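Local coordinates for protein farnesyl diphosphate synthase (Rhodobacter capsulatus, PDB 3M0G) that probably makes geranylgeranyl diphosphate by condensing farnesyl diphosphate with isopentenyl diphosphate, with magnesium as cofactor, at residues L78-D81 and D82-C85; L136-A139 and L140-S144; M149-G152 and Q153-I157; V164-T167 and L168-I172; R173-A176 and G177-G180. All blocks are in the same frame, centred on the assembly; numbering follows the deposited sequence.

How the contacts relate
All five contacts are local, each within one short run of chain, and they follow one another in sequence. Contact 1 ends helix 60-81 at an aspartate-rich run of the type that holds magnesium and diphosphate in relatives. Contact 3 lies about 13 Å from it, centre to centre. Contact 5 is about 8 Å from contact 3, centre to centre, and Lys-178 there reaches toward Gln-153 and Asp-156. These three probably line the same catalytic cavity. Contact 4 starts helix 168-194, its centre about 12 Å from that of contact 5. Contact 2 precedes contact 3, and a probable hydrogen bond, 2.7 Å from Met-149 N to Ala-143 O, joins their helices. Contacts 1, 2 and 3 also touch the second subunit.

Contact 1 of 5, residues L78-D81 and D82-C85; sequences LVHD and DMPC
Asp-82 meets Leu-78 where helix 60-81 ends. Its N donates to Leu-78 O over 3.0 Å, the usual bond of a helical turn, with an N-H...O angle of 160°. CG of Asp-82 stands anti to its own carbonyl carbon (chi1 -65°). This carries the carboxylate back alongside the last turn, with Asp-82 OD2 3.3 Å from Leu-78 O. Both are acceptors, so no bond joins them. The carboxylate is held from elsewhere: OD1 makes a salt bridge with Arg-92. A leucine in its place would probably leave Arg-92 without this partner and the loop end less firmly tied.

Next, Met-83, a selenomethionine, steps out of the helix. Its N bonds His-80 O at 3.0 Å, coming from above the carbonyl plane. Its side chain runs beside that of His-80, pointing the same way. A bend at chi3 (-45°) brings Met-83 CE to 3.8 Å from His-80 CB, while SE lies oblique to the His-80 ring, 5.0 Å from its centroid. The ring itself is fixed at both nitrogens: NE2 bonds Val-108 O of the same chain, and ND1 bonds Asp-112 of the second subunit.

The sequence Asp-81, Asp-82 to Asp-87 fits the first aspartate-rich motif of prenyl synthases, which binds magnesium and the allylic diphosphate in relatives. Backbone bonds hold the turn itself, while Arg-92 and the second subunit hold its side chains from outside, which probably sets the acidic groups in place.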
loop_
_atom_site.group_PDB
_atom_site.type_symbol
_atom_site.label_atom_id
_atom_site.label_comp_id
_atom_site.label_asym_id
_atom_site.label_seq_id
_atom_site.Cartn_x
_atom_site.Cartn_y
_atom_site.Cartn_z
ATOM N N LEU B 78 10.066 4.520 6.163
ATOM C CA LEU B 78 11.453 4.957 6.267
ATOM C C LEU B 78 12.165 5.008 4.910
ATOM O O LEU B 78 12.911 5.947 4.622
ATOM C CB LEU B 78 12.194 4.011 7.215
ATOM C CG LEU B 78 11.593 3.889 8.629
ATOM C CD1 LEU B 78 12.258 2.705 9.290
ATOM C CD2 LEU B 78 11.725 5.176 9.454
ATOM N N VAL B 79 11.943 4.004 4.069
ATOM C CA VAL B 79 12.627 3.966 2.767
ATOM C C VAL B 79 12.327 5.275 2.015
ATOM O O VAL B 79 13.242 5.930 1.504
ATOM C CB VAL B 79 12.230 2.720 1.919
ATOM C CG1 VAL B 79 12.836 2.779 0.534
ATOM C CG2 VAL B 79 12.703 1.462 2.579
ATOM N N HIS B 80 11.052 5.666 1.994
ATOM C CA HIS B 80 10.658 6.911 1.335
ATOM C C HIS B 80 11.077 8.173 2.096
ATOM O O HIS B 80 11.441 9.173 1.484
ATOM C CB HIS B 80 9.138 6.924 1.067
ATOM C CG HIS B 80 8.698 5.965 0.004
ATOM N ND1 HIS B 80 7.371 5.779 -0.327
ATOM C CD2 HIS B 80 9.409 5.146 -0.814
ATOM C CE1 HIS B 80 7.285 4.880 -1.295
ATOM N NE2 HIS B 80 8.506 4.478 -1.607
ATOM N N ASP B 81 10.973 8.146 3.422
ATOM C CA ASP B 81 11.219 9.344 4.230
ATOM C C ASP B 81 12.654 9.809 4.151
ATOM O O ASP B 81 12.919 11.019 4.188
ATOM C CB ASP B 81 10.790 9.123 5.680
ATOM C CG ASP B 81 9.286 9.086 5.824
ATOM O OD1 ASP B 81 8.575 9.486 4.870
ATOM O OD2 ASP B 81 8.819 8.640 6.880
ATOM N N ASP B 82 13.563 8.849 3.992
ATOM C CA ASP B 82 14.995 9.119 3.822
ATOM C C ASP B 82 15.334 9.764 2.488
ATOM O O ASP B 82 16.415 10.332 2.345
ATOM C CB ASP B 82 15.815 7.833 3.985
ATOM C CG ASP B 82 15.737 7.273 5.380
ATOM O OD1 ASP B 82 15.303 8.016 6.293
ATOM O OD2 ASP B 82 16.070 6.083 5.571
HETATM N N MSE B 83 14.419 9.697 1.518
HETATM C CA MSE B 83 14.717 10.229 0.178
HETATM C C MSE B 83 14.992 11.738 0.194
HETATM O O MSE B 83 14.453 12.453 1.048
HETATM C CB MSE B 83 13.616 9.885 -0.838
HETATM C CG MSE B 83 13.503 8.424 -1.186
HETATM SE SE MSE B 83 12.046 8.082 -2.450
HETATM C CE MSE B 83 10.679 9.167 -1.634
ATOM N N PRO B 84 15.819 12.219 -0.763
ATOM C CA PRO B 84 16.290 13.614 -0.836
ATOM C C PRO B 84 15.165 14.650 -0.753
ATOM O O PRO B 84 15.302 15.639 -0.037
ATOM C CB PRO B 84 16.997 13.675 -2.194
ATOM C CG PRO B 84 17.476 12.259 -2.410
ATOM C CD PRO B 84 16.352 11.416 -1.885
ATOM N N CYS B 85 14.062 14.416 -1.462
ATOM C CA CYS B 85 12.941 15.363 -1.470
ATOM C C CYS B 85 12.149 15.322 -0.166
ATOM O O CYS B 85 11.280 16.146 0.060
ATOM C CB CYS B 85 12.017 15.106 -2.667
ATOM S SG CYS B 85 11.175 13.530 -2.574
#

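Contact 2 of 5, residues L136-A139 and L140-S144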
loop_
_atom_site.group_PDB
_atom_site.type_symbol
_atom_site.label_atom_id
_atom_site.label_comp_id
_atom_site.label_asym_id
_atom_site.label_seq_id
_atom_site.Cartn_x
_atom_site.Cartn_y
_atom_site.Cartn_z
ATOM N N LEU B 136 -8.150 -6.769 10.242
ATOM C CA LEU B 136 -6.717 -6.463 10.302
ATOM C C LEU B 136 -6.277 -5.522 9.156
ATOM O O LEU B 136 -5.607 -4.515 9.409
ATOM C CB LEU B 136 -5.871 -7.750 10.355
ATOM C CG LEU B 136 -4.419 -7.531 10.793
ATOM C CD1 LEU B 136 -4.378 -7.227 12.283
ATOM C CD2 LEU B 136 -3.561 -8.746 10.446
ATOM N N VAL B 137 -6.684 -5.835 7.919
ATOM C CA VAL B 137 -6.422 -5.005 6.725
ATOM C C VAL B 137 -7.027 -3.608 6.866
ATOM O O VAL B 137 -6.354 -2.614 6.571
ATOM C CB VAL B 137 -6.944 -5.685 5.393
ATOM C CG1 VAL B 137 -6.839 -4.747 4.172
ATOM C CG2 VAL B 137 -6.208 -6.995 5.135
ATOM N N ALA B 138 -8.296 -3.534 7.293
ATOM C CA ALA B 138 -8.969 -2.244 7.471
ATOM C C ALA B 138 -8.213 -1.386 8.488
ATOM O O ALA B 138 -8.016 -0.203 8.276
ATOM C CB ALA B 138 -10.443 -2.425 7.893
ATOM N N ALA B 139 -7.772 -2.011 9.573
ATOM C CA ALA B 139 -7.082 -1.310 10.645
ATOM C C ALA B 139 -5.719 -0.808 10.203
ATOM O O ALA B 139 -5.339 0.291 10.570
ATOM C CB ALA B 139 -6.964 -2.207 11.894
ATOM N N LEU B 140 -5.009 -1.604 9.399
ATOM C CA LEU B 140 -3.691 -1.244 8.854
ATOM C C LEU B 140 -3.832 -0.102 7.882
ATOM O O LEU B 140 -3.037 0.846 7.901
ATOM C CB LEU B 140 -3.043 -2.448 8.138
ATOM C CG LEU B 140 -1.615 -2.287 7.583
ATOM C CD1 LEU B 140 -0.621 -1.762 8.642
ATOM C CD2 LEU B 140 -1.075 -3.533 6.884
ATOM N N ALA B 141 -4.859 -0.185 7.048
ATOM C CA ALA B 141 -5.127 0.869 6.068
ATOM C C ALA B 141 -5.500 2.194 6.710
ATOM O O ALA B 141 -5.044 3.255 6.270
ATOM C CB ALA B 141 -6.195 0.424 5.082
ATOM N N GLN B 142 -6.371 2.160 7.709
ATOM C CA GLN B 142 -6.713 3.382 8.444
ATOM C C GLN B 142 -5.465 4.067 9.021
ATOM O O GLN B 142 -5.296 5.285 8.912
ATOM C CB GLN B 142 -7.733 3.074 9.547
ATOM C CG GLN B 142 -9.163 2.979 9.020
ATOM C CD GLN B 142 -10.091 2.202 9.939
ATOM O OE1 GLN B 142 -10.085 2.383 11.160
ATOM N NE2 GLN B 142 -10.901 1.319 9.348
ATOM N N ALA B 143 -4.601 3.269 9.630
ATOM C CA ALA B 143 -3.438 3.784 10.337
ATOM C C ALA B 143 -2.354 4.342 9.396
ATOM O O ALA B 143 -1.623 5.272 9.762
ATOM C CB ALA B 143 -2.878 2.703 11.287
ATOM N N SER B 144 -2.280 3.801 8.176
ATOM C CA SER B 144 -1.105 3.987 7.338
ATOM C C SER B 144 -1.349 5.049 6.291
ATOM O O SER B 144 -0.398 5.601 5.762
ATOM C CB SER B 144 -0.726 2.682 6.622
ATOM O OG SER B 144 -0.451 1.669 7.582
#
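This is a contact along one helix, between Leu-136 to Ala-139 and the turn after them, Leu-140 to Ser-144. It lies in the second half of helix 130-144, largely buried between helices of its own chain and the second subunit. Four backbone bonds of the regular i to i+4 kind tie the turns. Ala-141 N to Val-137 O and Gln-142 N to Ala-138 O are both 2.9 Å long. Ala-143 N to Ala-139 O is longer, at 3.2 Å.

The side chains add little across the turns, because four of them are alanines. Gln-142 comes closest to a side-chain contact. Its CG lies anti to the carbonyl carbon (chi1 -81°) and its chain runs back beside the previous turn. Gln-142 NE2 ends 4.0 Å from Ala-138 CB. Gln-142 NE2 is also 3.4 Å from Ala-138 O, but the angle is too poor for a hydrogen bond. Near the helix end, Ser-144 OG donates to Leu-140 O at 2.7 Å, so the hydroxyl is held by a carbonyl of the last turn.

Among the alanines, Ala-139 packs on Phe-185 and Ile-192 of helix 168-194. Ala-138 touches Thr-123 of the second subunit, and Ala-141 its Glu-120. Of the larger residues, Leu-136 and Leu-140 also pack on Phe-185, and Val-137 on the same Thr-123. A helix packed between others of its own chain and against the second subunit fits the all-helical isoprenoid synthase fold, a dimer here.

Contact 3 of 5, residues M149-G152 and Q153-I157; sequences MVYG and QALDI
Leu-155 lays its CD1 methyl over one face of the Tyr-151 ring, one helical turn back. Leu-155 CD1 is 3.9 Å from the centroid of the Tyr-151 ring and only 14° off the normal, a CH-pi contact. Tyr-151 CZ is the ring atom nearest to Leu-155 CD1, at 3.8 Å. The tyrosine CG stands anti to the backbone N (chi1 176°), while the leucine CG lies anti to the carbonyl carbon (chi1 -70°). These different rotamers bring the two side chains together across the turn. Arg-173 of helix 168-194 packs on both.

The backbone beneath is regular helix. Leu-155 N bonds Tyr-151 O at 3.0 Å, and Ala-154 N bonds Val-150 O at the same length. Asp-156 N also reaches Gly-152 O over 3.0 Å, but from above the carbonyl plane.

Another side of the helix is polar. Asp-156 OD1 makes a salt bridge with Lys-240, and OD2 forms a long, weak ion pair with Lys-178. Val-150, Tyr-151, Gln-153 and Ala-154 also touch the second subunit. The run Gly-152, Gln-153 to Asp-156 fits the GQxxD pattern of prenyl synthases, within the helical bundle of the isoprenoid synthase fold.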
loop_
_atom_site.group_PDB
_atom_site.type_symbol
_atom_site.label_atom_id
_atom_site.label_comp_id
_atom_site.label_asym_id
_atom_site.label_seq_id
_atom_site.Cartn_x
_atom_site.Cartn_y
_atom_site.Cartn_z
HETATM N N MSE B 149 -0.785 7.661 8.940
HETATM C CA MSE B 149 0.659 7.839 8.724
HETATM C C MSE B 149 1.077 8.829 7.659
HETATM O O MSE B 149 1.888 9.699 7.962
HETATM C CB MSE B 149 1.367 6.526 8.469
HETATM C CG MSE B 149 2.876 6.606 8.730
HETATM SE SE MSE B 149 3.739 4.953 8.240
HETATM C CE MSE B 149 3.205 5.005 6.327
ATOM N N VAL B 150 0.583 8.658 6.422
ATOM C CA VAL B 150 0.958 9.565 5.300
ATOM C C VAL B 150 0.484 10.986 5.558
ATOM O O VAL B 150 1.119 11.970 5.121
ATOM C CB VAL B 150 0.467 9.046 3.886
ATOM C CG1 VAL B 150 0.799 10.042 2.795
ATOM C CG2 VAL B 150 1.076 7.679 3.537
ATOM N N TYR B 151 -0.664 11.110 6.217
ATOM C CA TYR B 151 -1.174 12.441 6.572
ATOM C C TYR B 151 -0.204 13.160 7.524
ATOM O O TYR B 151 0.130 14.304 7.305
ATOM C CB TYR B 151 -2.587 12.330 7.145
ATOM C CG TYR B 151 -3.251 13.615 7.655
ATOM C CD1 TYR B 151 -3.406 14.747 6.835
ATOM C CD2 TYR B 151 -3.776 13.670 8.956
ATOM C CE1 TYR B 151 -4.055 15.895 7.317
ATOM C CE2 TYR B 151 -4.412 14.801 9.435
ATOM C CZ TYR B 151 -4.541 15.910 8.618
ATOM O OH TYR B 151 -5.175 17.015 9.123
ATOM N N GLY B 152 0.277 12.488 8.558
ATOM C CA GLY B 152 1.195 13.151 9.489
ATOM C C GLY B 152 2.571 13.374 8.890
ATOM O O GLY B 152 3.285 14.291 9.318
ATOM N N GLN B 153 2.943 12.586 7.874
ATOM C CA GLN B 153 4.226 12.815 7.177
ATOM C C GLN B 153 4.104 14.078 6.360
ATOM O O GLN B 153 5.016 14.873 6.316
ATOM C CB GLN B 153 4.611 11.682 6.221
ATOM C CG GLN B 153 6.073 11.784 5.738
ATOM C CD GLN B 153 7.101 11.902 6.887
ATOM O OE1 GLN B 153 7.798 12.914 7.017
ATOM N NE2 GLN B 153 7.192 10.860 7.714
ATOM N N ALA B 154 2.959 14.223 5.717
ATOM C CA ALA B 154 2.654 15.407 4.916
ATOM C C ALA B 154 2.596 16.671 5.771
ATOM O O ALA B 154 3.030 17.754 5.334
ATOM C CB ALA B 154 1.344 15.198 4.200
ATOM N N LEU B 155 1.992 16.570 6.948
ATOM C CA LEU B 155 2.014 17.687 7.891
ATOM C C LEU B 155 3.442 18.041 8.321
ATOM O O LEU B 155 3.783 19.225 8.467
ATOM C CB LEU B 155 1.134 17.401 9.113
ATOM C CG LEU B 155 -0.380 17.377 8.875
ATOM C CD1 LEU B 155 -1.054 16.675 10.039
ATOM C CD2 LEU B 155 -0.987 18.753 8.637
ATOM N N ASP B 156 4.271 17.016 8.505
ATOM C CA ASP B 156 5.646 17.184 8.976
ATOM C C ASP B 156 6.584 17.726 7.908
ATOM O O ASP B 156 7.488 18.492 8.222
ATOM C CB ASP B 156 6.196 15.884 9.559
ATOM C CG ASP B 156 7.303 16.123 10.588
ATOM O OD1 ASP B 156 7.578 17.303 10.934
ATOM O OD2 ASP B 156 7.892 15.127 11.067
ATOM N N ILE B 157 6.359 17.347 6.649
ATOM C CA ILE B 157 7.109 17.920 5.519
ATOM C C ILE B 157 6.785 19.407 5.350
ATOM O O ILE B 157 7.687 20.228 5.134
ATOM C CB ILE B 157 6.868 17.122 4.195
ATOM C CG1 ILE B 157 7.564 15.757 4.259
ATOM C CG2 ILE B 157 7.310 17.920 2.954
ATOM C CD1 ILE B 157 8.970 15.788 4.896
#

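Contact 4 of 5, residues V164-T167 and L168-I172; sequences VPLT and LDEII
A single carboxylate oxygen, Glu-170 OE2, receives both the backbone N-H of Thr-167 and a bridging water. The bond from Thr-167 N to Glu-170 OE2 is 3.0 Å long and almost straight, at 177°. It meets OE2 on its anti side, somewhat out of the carboxylate plane. The water donates to Glu-170 OE2 at 2.9 Å and also to Pro-165 O at 2.6 Å, tying the incoming loop to the same atom.

The return bond completes a capping box. Thr-167 is the N-cap of helix 168-194, and its OG1 accepts from Glu-170 N at 3.2 Å. OG1 lies between the backbone N and the carbonyl carbon (chi1 65°), which faces it to the first turn. Glu-170 has CG anti to its carbonyl carbon, and its extended chain crosses back obliquely to the threonine. Ile-171 N bonds Thr-167 O at 2.9 Å, nearly along the C=O axis.

An apolar pair flanks the cap. Leu-166 CB presses on Ile-171 CG2 at 3.5 Å, tighter than usual for two carbons. A contact between the residue before the cap and the fourth residue after it is a hydrophobic staple. Ile-171 packs further on Phe-243 and Leu-246.

With an alanine in place of Glu-170, Thr-167 N and the water would probably lose their shared acceptor, and the loop would probably be less firmly tied to the first turn. As it stands, the helix start is firmly closed: two N-H groups have acceptors, and the negative carboxylate probably also suits the positive end of the helix dipole.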
loop_
_atom_site.group_PDB
_atom_site.type_symbol
_atom_site.label_atom_id
_atom_site.label_comp_id
_atom_site.label_asym_id
_atom_site.label_seq_id
_atom_site.Cartn_x
_atom_site.Cartn_y
_atom_site.Cartn_z
ATOM N N VAL B 164 6.495 30.049 10.627
ATOM C CA VAL B 164 5.687 30.285 11.811
ATOM C C VAL B 164 5.676 28.912 12.503
ATOM O O VAL B 164 5.112 27.962 11.953
ATOM C CB VAL B 164 4.248 30.720 11.436
ATOM C CG1 VAL B 164 3.371 30.814 12.656
ATOM C CG2 VAL B 164 4.241 32.075 10.687
ATOM N N PRO B 165 6.326 28.782 13.679
ATOM C CA PRO B 165 6.418 27.434 14.286
ATOM C C PRO B 165 5.035 26.843 14.593
ATOM O O PRO B 165 4.081 27.604 14.775
ATOM C CB PRO B 165 7.191 27.679 15.584
ATOM C CG PRO B 165 7.866 29.009 15.405
ATOM C CD PRO B 165 6.991 29.811 14.500
ATOM N N LEU B 166 4.933 25.506 14.664
ATOM C CA LEU B 166 3.647 24.864 14.946
ATOM C C LEU B 166 3.244 25.031 16.409
ATOM O O LEU B 166 4.093 25.102 17.298
ATOM C CB LEU B 166 3.627 23.365 14.576
ATOM C CG LEU B 166 3.889 22.882 13.146
ATOM C CD1 LEU B 166 3.483 21.416 13.010
ATOM C CD2 LEU B 166 3.222 23.738 12.050
ATOM N N THR B 167 1.933 25.079 16.634
ATOM C CA THR B 167 1.383 25.121 17.973
ATOM C C THR B 167 1.339 23.720 18.554
ATOM O O THR B 167 1.481 22.701 17.827
ATOM C CB THR B 167 -0.050 25.668 18.005
ATOM O OG1 THR B 167 -0.929 24.765 17.311
ATOM C CG2 THR B 167 -0.115 27.055 17.367
ATOM N N LEU B 168 1.094 23.667 19.856
ATOM C CA LEU B 168 1.003 22.385 20.530
ATOM C C LEU B 168 -0.051 21.513 19.850
ATOM O O LEU B 168 0.204 20.351 19.540
ATOM C CB LEU B 168 0.691 22.561 22.020
ATOM C CG LEU B 168 0.556 21.255 22.808
ATOM C CD1 LEU B 168 1.824 20.434 22.761
ATOM C CD2 LEU B 168 0.137 21.535 24.258
ATOM N N ASP B 169 -1.222 22.097 19.607
ATOM C CA ASP B 169 -2.322 21.384 18.986
ATOM C C ASP B 169 -1.941 20.827 17.607
ATOM O O ASP B 169 -2.271 19.682 17.287
ATOM C CB ASP B 169 -3.575 22.259 18.948
ATOM C CG ASP B 169 -4.180 22.472 20.329
ATOM O OD1 ASP B 169 -3.816 21.727 21.265
ATOM O OD2 ASP B 169 -5.015 23.393 20.486
ATOM N N GLU B 170 -1.222 21.631 16.817
ATOM C CA GLU B 170 -0.675 21.170 15.535
ATOM C C GLU B 170 0.344 20.028 15.626
ATOM O O GLU B 170 0.204 19.024 14.905
ATOM C CB GLU B 170 -0.170 22.350 14.681
ATOM C CG GLU B 170 -1.327 23.241 14.216
ATOM C CD GLU B 170 -0.926 24.666 13.848
ATOM O OE1 GLU B 170 -1.727 25.317 13.152
ATOM O OE2 GLU B 170 0.155 25.149 14.257
ATOM N N ILE B 171 1.356 20.146 16.489
ATOM C CA ILE B 171 2.339 19.059 16.614
ATOM C C ILE B 171 1.761 17.764 17.202
ATOM O O ILE B 171 2.282 16.678 16.918
ATOM C CB ILE B 171 3.723 19.448 17.283
ATOM C CG1 ILE B 171 3.609 19.644 18.796
ATOM C CG2 ILE B 171 4.375 20.636 16.585
ATOM C CD1 ILE B 171 4.979 19.560 19.519
ATOM N N ILE B 172 0.687 17.876 17.995
ATOM C CA ILE B 172 -0.061 16.711 18.512
ATOM C C ILE B 172 -0.788 15.988 17.357
ATOM O O ILE B 172 -0.734 14.768 17.242
ATOM C CB ILE B 172 -1.098 17.111 19.642
ATOM C CG1 ILE B 172 -0.401 17.412 20.968
ATOM C CG2 ILE B 172 -2.110 16.008 19.891
ATOM C CD1 ILE B 172 -1.267 18.212 21.947
HETATM O O HOH W 1 1.586 27.669 13.967
#

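Contact 5 of 5, residues R173-A176 and G177-G180; sequences RLQA and GKTG
Gln-175 O takes two backbone donors here, Thr-179 N at 3.0 Å and Gly-180 N at 2.8 Å. The second is an i to i+5 bond, the mark of a wider pi-type turn within helix 168-194. It lies in the carbonyl plane, while the Thr-179 bond is tilted from it. Thr-179 departs from usual helix values, with phi -129°. Before the bulge, Lys-178 N bonds Leu-174 O at 2.8 Å, but the Gly-177 N bond to Arg-173 O is weak, at 3.4 Å.

Gly-180 sits close to the previous turn. A beta carbon on it would come within about 2.8 Å of Ala-176 O, too near for comfort. Lys-178 CB lies 3.1 Å from Leu-174 O. With CG anti to its N (chi1 179°), the chain then leads away from the turn, bending at its end. It packs on Gln-153 of helix 149-159. Gln-175 and Thr-179 run side by side, and both touch Gln-213 of helix 199-219.

Relatives have a lysine and threonine at such a helix break, beside the diphosphate. The widened turn probably helps to place Lys-178, consistent with the diphosphate-binding lysine of relatives.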
loop_
_atom_site.group_PDB
_atom_site.type_symbol
_atom_site.label_atom_id
_atom_site.label_comp_id
_atom_site.label_asym_id
_atom_site.label_seq_id
_atom_site.Cartn_x
_atom_site.Cartn_y
_atom_site.Cartn_z
ATOM N N ARG B 173 -1.450 16.756 16.502
ATOM C CA ARG B 173 -2.113 16.211 15.308
ATOM C C ARG B 173 -1.109 15.543 14.356
ATOM O O ARG B 173 -1.383 14.492 13.785
ATOM C CB ARG B 173 -2.860 17.332 14.572
ATOM C CG ARG B 173 -3.700 16.864 13.376
ATOM C CD ARG B 173 -4.432 18.015 12.697
ATOM N NE ARG B 173 -3.532 18.958 12.017
ATOM C CZ ARG B 173 -3.926 20.021 11.315
ATOM N NH1 ARG B 173 -3.025 20.815 10.744
ATOM N NH2 ARG B 173 -5.218 20.320 11.178
ATOM N N LEU B 174 0.044 16.168 14.187
ATOM C CA LEU B 174 1.115 15.650 13.325
ATOM C C LEU B 174 1.594 14.305 13.835
ATOM O O LEU B 174 1.748 13.347 13.079
ATOM C CB LEU B 174 2.277 16.631 13.351
ATOM C CG LEU B 174 3.481 16.487 12.433
ATOM C CD1 LEU B 174 3.758 17.862 11.825
ATOM C CD2 LEU B 174 4.671 15.979 13.208
ATOM N N GLN B 175 1.832 14.259 15.140
ATOM C CA GLN B 175 2.377 13.081 15.803
ATOM C C GLN B 175 1.423 11.908 15.920
ATOM O O GLN B 175 1.845 10.745 15.790
ATOM C CB GLN B 175 2.998 13.460 17.138
ATOM C CG GLN B 175 4.320 14.223 16.954
ATOM C CD GLN B 175 5.296 13.532 15.991
ATOM O OE1 GLN B 175 5.208 12.324 15.752
ATOM N NE2 GLN B 175 6.249 14.293 15.471
ATOM N N ALA B 176 0.153 12.198 16.182
ATOM C CA ALA B 176 -0.879 11.180 16.120
ATOM C C ALA B 176 -0.921 10.429 14.762
ATOM O O ALA B 176 -0.986 9.204 14.707
ATOM C CB ALA B 176 -2.210 11.755 16.482
ATOM N N GLY B 177 -0.872 11.148 13.658
ATOM C CA GLY B 177 -0.766 10.450 12.373
ATOM C C GLY B 177 0.599 9.840 12.089
ATOM O O GLY B 177 0.681 8.665 11.739
ATOM N N LYS B 178 1.663 10.616 12.305
ATOM C CA LYS B 178 3.008 10.297 11.784
ATOM C C LYS B 178 3.545 9.076 12.474
ATOM O O LYS B 178 4.219 8.217 11.876
ATOM C CB LYS B 178 3.980 11.444 12.032
ATOM C CG LYS B 178 5.394 11.154 11.535
ATOM C CD LYS B 178 6.310 12.360 11.599
ATOM C CE LYS B 178 7.484 12.218 10.631
ATOM N NZ LYS B 178 8.592 11.310 11.055
ATOM N N THR B 179 3.248 9.014 13.750
ATOM C CA THR B 179 3.828 7.995 14.594
ATOM C C THR B 179 2.802 7.251 15.404
ATOM O O THR B 179 2.962 6.031 15.652
ATOM C CB THR B 179 4.889 8.675 15.473
ATOM O OG1 THR B 179 6.102 8.787 14.712
ATOM C CG2 THR B 179 5.153 7.918 16.758
ATOM N N GLY B 180 1.772 7.981 15.830
ATOM C CA GLY B 180 0.793 7.489 16.771
ATOM C C GLY B 180 -0.065 6.388 16.184
ATOM O O GLY B 180 -0.388 5.417 16.872
#